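Local coordinates for protein 4'-phospho-dehydrooxetanocin synthase (Bacillus megaterium, PDB 5UL3) that catalyses the oxidative ring contraction of dAMP to an oxetane aldehyde in oxetanocin A biosynthesis, using cobalamin, a [4Fe-4S] cluster and S-adenosylmethionine, at residues 19-24 with 57-62; 146-151 with 291-296; 590-595 with 684-689; 598-603 with 688-693. All blocks are in the same frame, centred on the assembly; numbering follows the deposited sequence. Where two conformers were deposited one is given.

Overall arrangement
Along the chain the four contacts come in order, two on each side of the chain's centre. Interaction 1 joins helix 7-21 to strand 60-64 in the N-terminal domain. Interaction 2, its centre about 12 Å away, ties helix 138-149 of the cobalamin-binding Rossmann domain to residues 291-296, which lead into helix 295-300. These two touch directly, Tyr62 OH lying 2.5 Å from Gln151 OE1, so the N-terminal domain is docked on the Rossmann domain here. Interactions 3 and 4 are successive contacts of helices 588-617 and 683-709 in the C-terminal helix bundle, their centres about 9 Å apart and about 49 to 62 Å from those of the first pair.

Interaction 1. Residues 19-24 with 57-62; sequences EIFSQI and DNTTLY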
# COMPACT_ATOMS: atom_id res chain seq x y z
N GLU A 19 -5.74 -12.87 -30.59
CA GLU A 19 -6.74 -11.84 -30.33
C GLU A 19 -7.53 -12.15 -29.06
O GLU A 19 -7.88 -11.24 -28.30
CB GLU A 19 -7.68 -11.69 -31.53
CG GLU A 19 -8.68 -10.55 -31.40
CD GLU A 19 -8.04 -9.17 -31.44
OE1 GLU A 19 -8.69 -8.19 -31.02
OE2 GLU A 19 -6.88 -9.05 -31.90
N ILE A 20 -7.83 -13.43 -28.82
CA ILE A 20 -8.52 -13.80 -27.60
C ILE A 20 -7.65 -13.48 -26.39
O ILE A 20 -8.10 -12.86 -25.41
CB ILE A 20 -8.90 -15.29 -27.61
CG1 ILE A 20 -9.94 -15.56 -28.71
CG2 ILE A 20 -9.46 -15.68 -26.25
CD1 ILE A 20 -10.16 -17.04 -28.99
N PHE A 21 -6.38 -13.90 -26.45
CA PHE A 21 -5.49 -13.76 -25.29
C PHE A 21 -5.13 -12.30 -25.01
O PHE A 21 -4.68 -11.99 -23.90
CB PHE A 21 -4.22 -14.58 -25.51
CG PHE A 21 -4.43 -16.08 -25.52
CD1 PHE A 21 -5.64 -16.64 -25.12
CD2 PHE A 21 -3.39 -16.93 -25.90
CE1 PHE A 21 -5.81 -18.03 -25.11
CE2 PHE A 21 -3.56 -18.31 -25.90
CZ PHE A 21 -4.77 -18.86 -25.51
N SER A 22 -5.29 -11.41 -25.99
CA SER A 22 -5.02 -10.00 -25.77
C SER A 22 -6.01 -9.38 -24.79
O SER A 22 -5.74 -8.28 -24.27
CB SER A 22 -5.06 -9.23 -27.09
OG SER A 22 -6.41 -9.00 -27.47
N GLN A 23 -7.13 -10.05 -24.51
CA GLN A 23 -8.12 -9.53 -23.57
C GLN A 23 -7.77 -10.00 -22.16
O GLN A 23 -8.42 -10.86 -21.56
CB GLN A 23 -9.52 -9.94 -24.00
CG GLN A 23 -9.84 -9.45 -25.38
CD GLN A 23 -11.03 -10.15 -25.99
OE1 GLN A 23 -12.11 -10.20 -25.39
NE2 GLN A 23 -10.83 -10.71 -27.17
N ILE A 24 -6.70 -9.39 -21.63
CA ILE A 24 -6.09 -9.90 -20.40
C ILE A 24 -6.92 -9.64 -19.16
O ILE A 24 -6.58 -10.15 -18.09
CB ILE A 24 -4.67 -9.31 -20.24
CG1 ILE A 24 -4.72 -7.78 -20.17
CG2 ILE A 24 -3.80 -9.76 -21.38
CD1 ILE A 24 -3.34 -7.13 -19.89
N ASP A 57 1.88 -12.33 -22.11
CA ASP A 57 2.72 -12.63 -23.27
C ASP A 57 3.20 -14.08 -23.33
O ASP A 57 4.11 -14.37 -24.12
CB ASP A 57 3.92 -11.68 -23.33
CG ASP A 57 4.90 -11.88 -22.18
OD1 ASP A 57 4.61 -12.60 -21.20
OD2 ASP A 57 6.00 -11.29 -22.27
N ASN A 58 2.59 -14.99 -22.56
CA ASN A 58 2.97 -16.39 -22.65
C ASN A 58 1.76 -17.30 -22.50
O ASN A 58 1.91 -18.51 -22.30
CB ASN A 58 4.06 -16.73 -21.60
CG ASN A 58 3.63 -16.40 -20.19
OD1 ASN A 58 2.85 -17.13 -19.56
ND2 ASN A 58 4.16 -15.29 -19.66
N THR A 59 0.55 -16.74 -22.61
CA THR A 59 -0.65 -17.53 -22.48
C THR A 59 -0.65 -18.66 -23.51
O THR A 59 -0.27 -18.47 -24.67
CB THR A 59 -1.89 -16.65 -22.66
OG1 THR A 59 -1.76 -15.48 -21.82
CG2 THR A 59 -3.14 -17.41 -22.25
N THR A 60 -1.05 -19.84 -23.06
CA THR A 60 -0.88 -21.09 -23.80
C THR A 60 -2.18 -21.87 -23.77
O THR A 60 -2.80 -21.98 -22.71
CB THR A 60 0.24 -21.95 -23.18
OG1 THR A 60 1.45 -21.20 -23.11
CG2 THR A 60 0.49 -23.20 -24.04
N LEU A 61 -2.57 -22.44 -24.91
CA LEU A 61 -3.72 -23.33 -25.00
C LEU A 61 -3.25 -24.76 -25.29
O LEU A 61 -2.44 -24.97 -26.20
CB LEU A 61 -4.68 -22.86 -26.09
CG LEU A 61 -5.84 -23.80 -26.41
CD1 LEU A 61 -6.78 -23.92 -25.22
CD2 LEU A 61 -6.59 -23.29 -27.64
N TYR A 62 -3.73 -25.71 -24.49
CA TYR A 62 -3.56 -27.13 -24.77
C TYR A 62 -4.90 -27.67 -25.25
O TYR A 62 -5.92 -27.49 -24.59
CB TYR A 62 -3.10 -27.89 -23.52
CG TYR A 62 -1.85 -27.32 -22.92
CD1 TYR A 62 -1.90 -26.25 -22.03
CD2 TYR A 62 -0.61 -27.85 -23.25
CE1 TYR A 62 -0.72 -25.72 -21.49
CE2 TYR A 62 0.56 -27.34 -22.71
CZ TYR A 62 0.50 -26.28 -21.84
OH TYR A 62 1.67 -25.78 -21.33
O HOH W 1 -2.95 -13.31 -22.55
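The methyl group of Thr59 sits squarely over the ring of Phe21, and this CH-pi contact is the tight part of the interface. Thr59 CG2 lies 3.6 Å from the centroid of the Phe21 ring, only 6° off the ring normal, while Thr59 CB leans over the same face, 3.6 Å from Phe21 CD2. Near the ring plane, Leu61 CB meets the edge at Phe21 CZ, 4.0 Å away. Backbone joins in as well, Thr59 O coming within 3.5 Å of Phe21 CE2. Phe21 reaches this place with CG anti to its carbonyl carbon (chi1 -68°), and its side chain also touches Ile31 and Cys35 of helix 28-39. A flat, apolar ring suits a spot walled by methyl and methylene groups.

Threonine is apt because its two branches divide the work. With CG2 on the ring, OG1 is left to turn to the polar margin, where Thr59 OG1 donates to a water 2.6 Å away; the same water donates to Phe21 O. Past this water the segments part. Ser22 and Gln23 instead fold back on the last turn, Ser22 OG (2.8 Å) and Gln23 NE2 (3.2 Å) both donating to Glu19 O, from opposite faces of its plane. Ser22 and Gln23 are partly exposed, and Gln23 centres an inverse gamma turn. The whole is helix-on-sheet packing: Phe21, near the end of helix 7-21, packs on the entry to strand 60-64, an inner strand of the four-stranded antiparallel sheet of the N-terminal domain.

Interaction 2. Residues 146-151 with 291-296; sequences YLRKEQ and SLDILG. With EDO (1,2-ethanediol), chain N.
Arg148 and Asp293 meet head-on in a buried salt bridge with two parallel bonds. Arg148 NH1 donates to Asp293 OD1 at 2.9 Å and Arg148 NH2 to Asp293 OD2 at 2.8 Å, both nearly straight. Each oxygen is approached on its syn side, and the guanidinium and carboxylate planes are only 16° apart. Arginine suits the site because its chain, extended from CG to NE, spans the gap and presents two N-H groups to one carboxylate. Ser291 OG is 3.3 Å from Arg148 NH1 at a poor angle; its stronger partner is Ser144 OG.

Arg148 belongs to helix 138-149, which makes the beta-alpha-beta crossover between parallel strands 119-124 and 154-159 of the cobalamin-binding Rossmann fold. The second strand helps hold the guanidinium: Arg148 NH2 also bonds to Val155 O, and Asp293 packs on Leu157. Asp293 itself is held by a type I turn, closed by Leu295 N to Leu292 O at 3.0 Å, which leads toward helix 295-300. Behind Arg148 the helix ends in a Schellman motif at Gln151. On the outer side, Glu150 binds an ethanediol, probably from the crystallisation liquor, each carboxylate oxygen accepting from one hydroxyl. The bound cobalamin is about 12 Å from the side chain of Ser291.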
# COMPACT_ATOMS: atom_id res chain seq x y z
N TYR A 146 2.07 -15.30 -10.86
CA TYR A 146 3.25 -16.16 -10.73
C TYR A 146 2.90 -17.62 -11.04
O TYR A 146 3.57 -18.28 -11.84
CB TYR A 146 3.84 -16.01 -9.32
CG TYR A 146 4.87 -17.08 -9.04
CD1 TYR A 146 6.17 -16.95 -9.50
CD2 TYR A 146 4.51 -18.26 -8.39
CE1 TYR A 146 7.11 -17.96 -9.28
CE2 TYR A 146 5.43 -19.27 -8.18
CZ TYR A 146 6.72 -19.11 -8.62
OH TYR A 146 7.62 -20.13 -8.40
N LEU A 147 1.84 -18.14 -10.41
CA LEU A 147 1.44 -19.53 -10.63
C LEU A 147 1.00 -19.78 -12.07
O LEU A 147 1.29 -20.85 -12.63
CB LEU A 147 0.32 -19.91 -9.66
CG LEU A 147 0.73 -19.97 -8.19
CD1 LEU A 147 -0.51 -20.25 -7.30
CD2 LEU A 147 1.82 -21.01 -7.92
N ARG A 148 0.28 -18.82 -12.67
CA ARG A 148 -0.14 -19.00 -14.06
C ARG A 148 1.04 -18.98 -15.02
O ARG A 148 1.10 -19.79 -15.96
CB ARG A 148 -1.18 -17.94 -14.46
CG ARG A 148 -2.49 -18.11 -13.71
CD ARG A 148 -3.49 -17.01 -14.08
NE ARG A 148 -4.79 -17.24 -13.44
CZ ARG A 148 -5.72 -16.30 -13.32
NH1 ARG A 148 -5.50 -15.08 -13.79
NH2 ARG A 148 -6.87 -16.58 -12.73
N LYS A 149 1.99 -18.06 -14.80
CA LYS A 149 3.12 -17.99 -15.71
C LYS A 149 3.98 -19.24 -15.62
O LYS A 149 4.46 -19.75 -16.64
CB LYS A 149 3.97 -16.75 -15.43
CG LYS A 149 5.19 -16.64 -16.36
CD LYS A 149 5.97 -15.32 -16.13
CE LYS A 149 7.10 -15.15 -17.18
NZ LYS A 149 7.35 -13.70 -17.49
N GLU A 150 4.16 -19.78 -14.42
CA GLU A 150 4.87 -21.05 -14.27
C GLU A 150 4.01 -22.26 -14.66
O GLU A 150 4.52 -23.39 -14.69
CB GLU A 150 5.33 -21.21 -12.82
CG GLU A 150 6.43 -20.22 -12.43
CD GLU A 150 7.78 -20.57 -13.06
OE1 GLU A 150 8.00 -21.74 -13.45
OE2 GLU A 150 8.61 -19.64 -13.17
N GLN A 151 2.74 -22.03 -14.98
CA GLN A 151 1.77 -23.06 -15.33
C GLN A 151 1.73 -24.15 -14.27
O GLN A 151 1.75 -25.35 -14.57
CB GLN A 151 2.03 -23.61 -16.73
CG GLN A 151 2.18 -22.49 -17.77
CD GLN A 151 2.02 -22.95 -19.22
OE1 GLN A 151 1.54 -24.05 -19.48
NE2 GLN A 151 2.45 -22.12 -20.16
N SER A 291 -2.54 -10.52 -11.85
CA SER A 291 -3.72 -11.02 -12.54
C SER A 291 -4.83 -9.97 -12.47
O SER A 291 -4.99 -9.28 -11.46
CB SER A 291 -4.19 -12.33 -11.90
OG SER A 291 -3.20 -13.35 -12.11
N LEU A 292 -5.61 -9.86 -13.55
CA LEU A 292 -6.59 -8.77 -13.66
C LEU A 292 -8.03 -9.27 -13.61
O LEU A 292 -8.95 -8.51 -13.97
CB LEU A 292 -6.33 -7.96 -14.93
CG LEU A 292 -4.93 -7.33 -14.99
CD1 LEU A 292 -4.66 -6.67 -16.34
CD2 LEU A 292 -4.74 -6.31 -13.86
N ASP A 293 -8.25 -10.49 -13.11
CA ASP A 293 -9.59 -11.09 -13.02
C ASP A 293 -10.61 -10.17 -12.36
O ASP A 293 -11.79 -10.15 -12.74
CB ASP A 293 -9.54 -12.39 -12.21
CG ASP A 293 -8.58 -13.43 -12.80
OD1 ASP A 293 -7.60 -13.06 -13.48
OD2 ASP A 293 -8.83 -14.62 -12.56
N ILE A 294 -10.20 -9.44 -11.32
CA ILE A 294 -11.12 -8.63 -10.52
C ILE A 294 -11.29 -7.22 -11.07
O ILE A 294 -12.14 -6.46 -10.57
CB ILE A 294 -10.64 -8.59 -9.05
CG1 ILE A 294 -10.28 -10.00 -8.56
CG2 ILE A 294 -11.71 -8.03 -8.10
CD1 ILE A 294 -11.45 -10.98 -8.51
N LEU A 295 -10.53 -6.86 -12.10
CA LEU A 295 -10.45 -5.46 -12.50
C LEU A 295 -11.81 -4.91 -12.93
O LEU A 295 -12.18 -3.79 -12.56
CB LEU A 295 -9.42 -5.31 -13.63
CG LEU A 295 -9.15 -3.84 -13.99
CD1 LEU A 295 -8.65 -3.08 -12.77
CD2 LEU A 295 -8.17 -3.72 -15.15
N GLY A 296 -12.57 -5.69 -13.71
CA GLY A 296 -13.90 -5.25 -14.12
C GLY A 296 -14.79 -4.86 -12.95
O GLY A 296 -15.45 -3.81 -12.98
C1 EDO N . 12.23 -20.20 -13.41
O1 EDO N . 11.34 -19.10 -13.66
C2 EDO N . 11.94 -21.29 -14.43
O2 EDO N . 10.52 -21.43 -14.61

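Interaction 3. Residues 590-595 with 684-689; sequences NGNLSE and ENILNV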
# COMPACT_ATOMS: atom_id res chain seq x y z
N ASN A 590 3.52 14.39 28.35
CA ASN A 590 3.45 14.05 26.93
C ASN A 590 2.34 13.04 26.66
O ASN A 590 1.58 13.19 25.69
CB ASN A 590 4.80 13.55 26.45
CG ASN A 590 5.83 14.65 26.39
OD1 ASN A 590 5.47 15.83 26.43
ND2 ASN A 590 7.10 14.29 26.27
N GLY A 591 2.20 12.03 27.52
CA GLY A 591 1.06 11.12 27.40
C GLY A 591 -0.28 11.82 27.50
O GLY A 591 -1.23 11.49 26.77
N ASN A 592 -0.40 12.78 28.42
CA ASN A 592 -1.64 13.54 28.54
C ASN A 592 -1.89 14.40 27.31
O ASN A 592 -3.04 14.56 26.88
CB ASN A 592 -1.62 14.41 29.80
CG ASN A 592 -1.64 13.60 31.07
OD1 ASN A 592 -1.98 12.42 31.07
ND2 ASN A 592 -1.29 14.25 32.19
N LEU A 593 -0.83 14.98 26.74
CA LEU A 593 -0.99 15.80 25.55
C LEU A 593 -1.40 14.95 24.35
O LEU A 593 -2.26 15.36 23.55
CB LEU A 593 0.31 16.54 25.25
CG LEU A 593 0.68 17.70 26.17
CD1 LEU A 593 2.12 18.09 25.86
CD2 LEU A 593 -0.26 18.86 25.95
N SER A 594 -0.81 13.76 24.22
CA SER A 594 -1.20 12.84 23.15
C SER A 594 -2.65 12.42 23.31
O SER A 594 -3.42 12.43 22.33
CB SER A 594 -0.28 11.62 23.15
OG SER A 594 -0.84 10.54 22.42
N GLU A 595 -3.06 12.07 24.53
CA GLU A 595 -4.45 11.70 24.78
C GLU A 595 -5.40 12.84 24.44
O GLU A 595 -6.45 12.62 23.82
CB GLU A 595 -4.63 11.28 26.24
CG GLU A 595 -6.04 10.82 26.60
CD GLU A 595 -6.20 10.52 28.08
OE1 GLU A 595 -6.05 11.44 28.91
OE2 GLU A 595 -6.49 9.35 28.43
N GLU A 684 -6.74 17.19 33.97
CA GLU A 684 -7.82 18.14 34.21
C GLU A 684 -7.48 19.52 33.66
O GLU A 684 -8.31 20.16 33.02
CB GLU A 684 -8.11 18.22 35.71
CG GLU A 684 -9.48 18.81 36.04
CD GLU A 684 -9.75 18.85 37.54
OE1 GLU A 684 -8.94 19.45 38.29
OE2 GLU A 684 -10.78 18.28 37.97
N ASN A 685 -6.26 20.00 33.90
CA ASN A 685 -5.89 21.31 33.39
C ASN A 685 -5.81 21.30 31.87
O ASN A 685 -6.26 22.23 31.21
CB ASN A 685 -4.57 21.78 34.00
CG ASN A 685 -4.25 23.23 33.65
OD1 ASN A 685 -5.07 24.14 33.87
ND2 ASN A 685 -3.07 23.46 33.09
N ILE A 686 -5.23 20.24 31.31
CA ILE A 686 -5.09 20.14 29.86
C ILE A 686 -6.47 20.17 29.19
O ILE A 686 -6.69 20.91 28.23
CB ILE A 686 -4.28 18.88 29.49
CG1 ILE A 686 -2.80 19.14 29.78
CG2 ILE A 686 -4.45 18.49 28.02
CD1 ILE A 686 -1.93 17.89 29.74
N LEU A 687 -7.43 19.42 29.74
CA LEU A 687 -8.79 19.44 29.20
C LEU A 687 -9.41 20.83 29.28
O LEU A 687 -10.11 21.26 28.35
CB LEU A 687 -9.67 18.43 29.92
CG LEU A 687 -9.48 16.95 29.60
CD1 LEU A 687 -10.72 16.18 30.02
CD2 LEU A 687 -9.17 16.73 28.12
N ASN A 688 -9.19 21.55 30.39
CA ASN A 688 -9.73 22.90 30.52
C ASN A 688 -9.12 23.83 29.48
O ASN A 688 -9.81 24.70 28.93
CB ASN A 688 -9.46 23.48 31.91
CG ASN A 688 -10.42 22.97 32.96
OD1 ASN A 688 -11.51 22.49 32.66
ND2 ASN A 688 -10.01 23.08 34.22
N VAL A 689 -7.82 23.67 29.22
CA VAL A 689 -7.16 24.47 28.20
C VAL A 689 -7.75 24.15 26.83
O VAL A 689 -8.01 25.05 26.02
CB VAL A 689 -5.64 24.22 28.23
CG1 VAL A 689 -4.93 24.95 27.11
CG2 VAL A 689 -5.06 24.63 29.60
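Asn592 and Leu593 of helix 588-617 receive one side chain from residues 684-689, that of Ile686. Just before it comes Asn685, buried but making no contact with residues 590-595; its ND2 bonds to the carbonyls of Asp680 and Asn677, tying the helix to the loop that leads into it. Ile686 then makes the contact. With CG1 anti to its carbonyl carbon (chi1 -75°) and the chain extended beyond, its tip CD1 reaches across to Asn592 CB at 3.5 Å and to Leu593 CD2 at 4.3 Å. A branched, apolar side chain is well placed here, since even Asn592 offers only its methylene group to it.

The two helices belong to the C-terminal helix bundle, and of the CA atoms in the two segments those of Leu593 and Ile686 are nearest, 7.4 Å apart. The amide of Asn592 works at the start of helix 683-709: OD1 bonds to Lys683 NZ and ND2 to Gly681 O. Lys683 is also salt-bridged to Glu595, so polar links flank the apolar contact. One residue on, Leu687 leans toward Met599 of helix 588-617. Val689, a turn after Ile686, packs instead on Tyr643 and Leu644 of helix 620-648, and Leu593 reaches the same Leu644 from the opposing helix.

Interaction 4. Residues 598-603 with 688-693; sequences QMWIDS and NVMTNW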
# COMPACT_ATOMS: atom_id res chain seq x y z
N GLN A 598 -5.84 13.10 20.72
CA GLN A 598 -6.79 12.09 20.24
C GLN A 598 -8.23 12.48 20.56
O GLN A 598 -9.12 12.29 19.73
CB GLN A 598 -6.48 10.72 20.84
CG GLN A 598 -7.42 9.65 20.30
CD GLN A 598 -7.20 9.41 18.82
OE1 GLN A 598 -6.09 9.09 18.39
NE2 GLN A 598 -8.25 9.56 18.02
N MET A 599 -8.48 13.01 21.76
CA MET A 599 -9.84 13.43 22.08
C MET A 599 -10.29 14.59 21.19
O MET A 599 -11.45 14.66 20.79
CB MET A 599 -9.94 13.81 23.56
CG MET A 599 -9.66 12.63 24.48
SD MET A 599 -9.66 13.12 26.24
CE MET A 599 -11.35 12.76 26.66
N TRP A 600 -9.37 15.49 20.86
CA TRP A 600 -9.68 16.55 19.91
C TRP A 600 -10.12 15.96 18.58
O TRP A 600 -11.15 16.33 18.03
CB TRP A 600 -8.46 17.45 19.72
CG TRP A 600 -8.62 18.52 18.69
CD1 TRP A 600 -8.24 18.47 17.37
CD2 TRP A 600 -9.16 19.83 18.90
NE1 TRP A 600 -8.53 19.67 16.75
CE2 TRP A 600 -9.09 20.52 17.67
CE3 TRP A 600 -9.70 20.49 20.01
CZ2 TRP A 600 -9.55 21.83 17.52
CZ3 TRP A 600 -10.14 21.80 19.86
CH2 TRP A 600 -10.06 22.45 18.63
N ILE A 601 -9.33 15.02 18.05
CA ILE A 601 -9.66 14.38 16.78
C ILE A 601 -11.04 13.73 16.86
O ILE A 601 -11.88 13.91 15.97
CB ILE A 601 -8.57 13.38 16.39
CG1 ILE A 601 -7.31 14.15 15.99
CG2 ILE A 601 -9.08 12.44 15.28
CD1 ILE A 601 -6.02 13.32 16.00
N ASP A 602 -11.29 12.96 17.92
CA ASP A 602 -12.58 12.29 18.06
C ASP A 602 -13.73 13.29 18.10
O ASP A 602 -14.81 13.03 17.55
CB ASP A 602 -12.59 11.42 19.32
CG ASP A 602 -11.64 10.22 19.23
OD1 ASP A 602 -11.12 9.93 18.13
OD2 ASP A 602 -11.42 9.56 20.27
N SER A 603 -13.51 14.44 18.75
CA SER A 603 -14.55 15.45 18.95
C SER A 603 -14.95 16.16 17.66
O SER A 603 -16.04 16.73 17.59
CB SER A 603 -14.09 16.48 19.98
OG SER A 603 -13.04 17.31 19.49
N ASN A 688 -9.19 21.55 30.39
CA ASN A 688 -9.73 22.90 30.52
C ASN A 688 -9.12 23.83 29.48
O ASN A 688 -9.81 24.70 28.93
CB ASN A 688 -9.46 23.48 31.91
CG ASN A 688 -10.42 22.97 32.96
OD1 ASN A 688 -11.51 22.49 32.66
ND2 ASN A 688 -10.01 23.08 34.22
N VAL A 689 -7.82 23.67 29.22
CA VAL A 689 -7.16 24.47 28.20
C VAL A 689 -7.75 24.15 26.83
O VAL A 689 -8.01 25.05 26.02
CB VAL A 689 -5.64 24.22 28.23
CG1 VAL A 689 -4.93 24.95 27.11
CG2 VAL A 689 -5.06 24.63 29.60
N MET A 690 -7.97 22.86 26.55
CA MET A 690 -8.51 22.46 25.25
C MET A 690 -9.95 22.91 25.08
O MET A 690 -10.35 23.33 23.99
CB MET A 690 -8.39 20.95 25.08
CG MET A 690 -8.79 20.46 23.69
SD MET A 690 -8.19 18.79 23.34
CE MET A 690 -9.10 17.78 24.51
N THR A 691 -10.76 22.84 26.15
CA THR A 691 -12.11 23.40 26.09
C THR A 691 -12.07 24.86 25.64
O THR A 691 -12.93 25.31 24.87
CB THR A 691 -12.80 23.28 27.45
OG1 THR A 691 -13.04 21.91 27.76
CG2 THR A 691 -14.12 24.03 27.45
N ASN A 692 -11.06 25.60 26.11
CA ASN A 692 -10.94 27.01 25.74
C ASN A 692 -10.60 27.14 24.26
O ASN A 692 -11.18 27.97 23.55
CB ASN A 692 -9.87 27.67 26.60
CG ASN A 692 -10.15 29.14 26.84
OD1 ASN A 692 -9.30 30.00 26.59
ND2 ASN A 692 -11.36 29.43 27.31
N TRP A 693 -9.64 26.34 23.78
CA TRP A 693 -9.28 26.39 22.38
C TRP A 693 -10.43 25.95 21.48
O TRP A 693 -10.57 26.45 20.36
CB TRP A 693 -8.06 25.50 22.13
CG TRP A 693 -7.41 25.78 20.83
CD1 TRP A 693 -7.48 25.03 19.69
CD2 TRP A 693 -6.59 26.91 20.52
NE1 TRP A 693 -6.74 25.62 18.69
CE2 TRP A 693 -6.18 26.77 19.18
CE3 TRP A 693 -6.15 28.02 21.25
CZ2 TRP A 693 -5.37 27.70 18.55
CZ3 TRP A 693 -5.34 28.94 20.63
CH2 TRP A 693 -4.95 28.78 19.29
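Trp600 and Trp693 approach each other obliquely, neither stacked nor edge-to-face. The centroids of the Trp600 six-membered ring and the Trp693 five-membered ring are 5.7 Å apart, and the planes are inclined at 51°. Trp600 CH2 comes to the edge of Trp693, near its plane, 3.8 Å from Trp693 CD1. Elsewhere the Trp693 ring meets that of Tyr643, from helix 620-648. This is interhelical packing in the C-terminal helix bundle: helices 598-603 and 688-693 run in the same general direction, crossing at -37°, with axes 11.7 Å apart at their closest, a separation bridged by large side chains.

Met690 is one of the side chains that bridge it. Its CG is anti to the backbone N (chi1 -174°), which carries the chain toward helix 588-617, passing obliquely beside Trp600. Met690 CG is 3.8 Å from Trp600 CE3, and Met690 SD lies 5.3 Å from the centroid of the Trp600 six-membered ring, an oblique Met-aromatic contact. A bend at the last torsion carries Met690 CE to within 4.2 Å of Met599 CB. Methionine is apt here: its flexible chain follows the uneven outline of an indole, and its sulfur is polarisable.

The indole N-H groups, buried with their rings, both find partners on helix 620-648: Trp600 NE1 bonds to Ser637 OG and Trp693 NE1 to Ile636 O. Gln598 and Asp602, both exposed, pair on the surface: Gln598 NE2 donates to Asp602 OD1 at 2.9 Å from above the carboxylate plane.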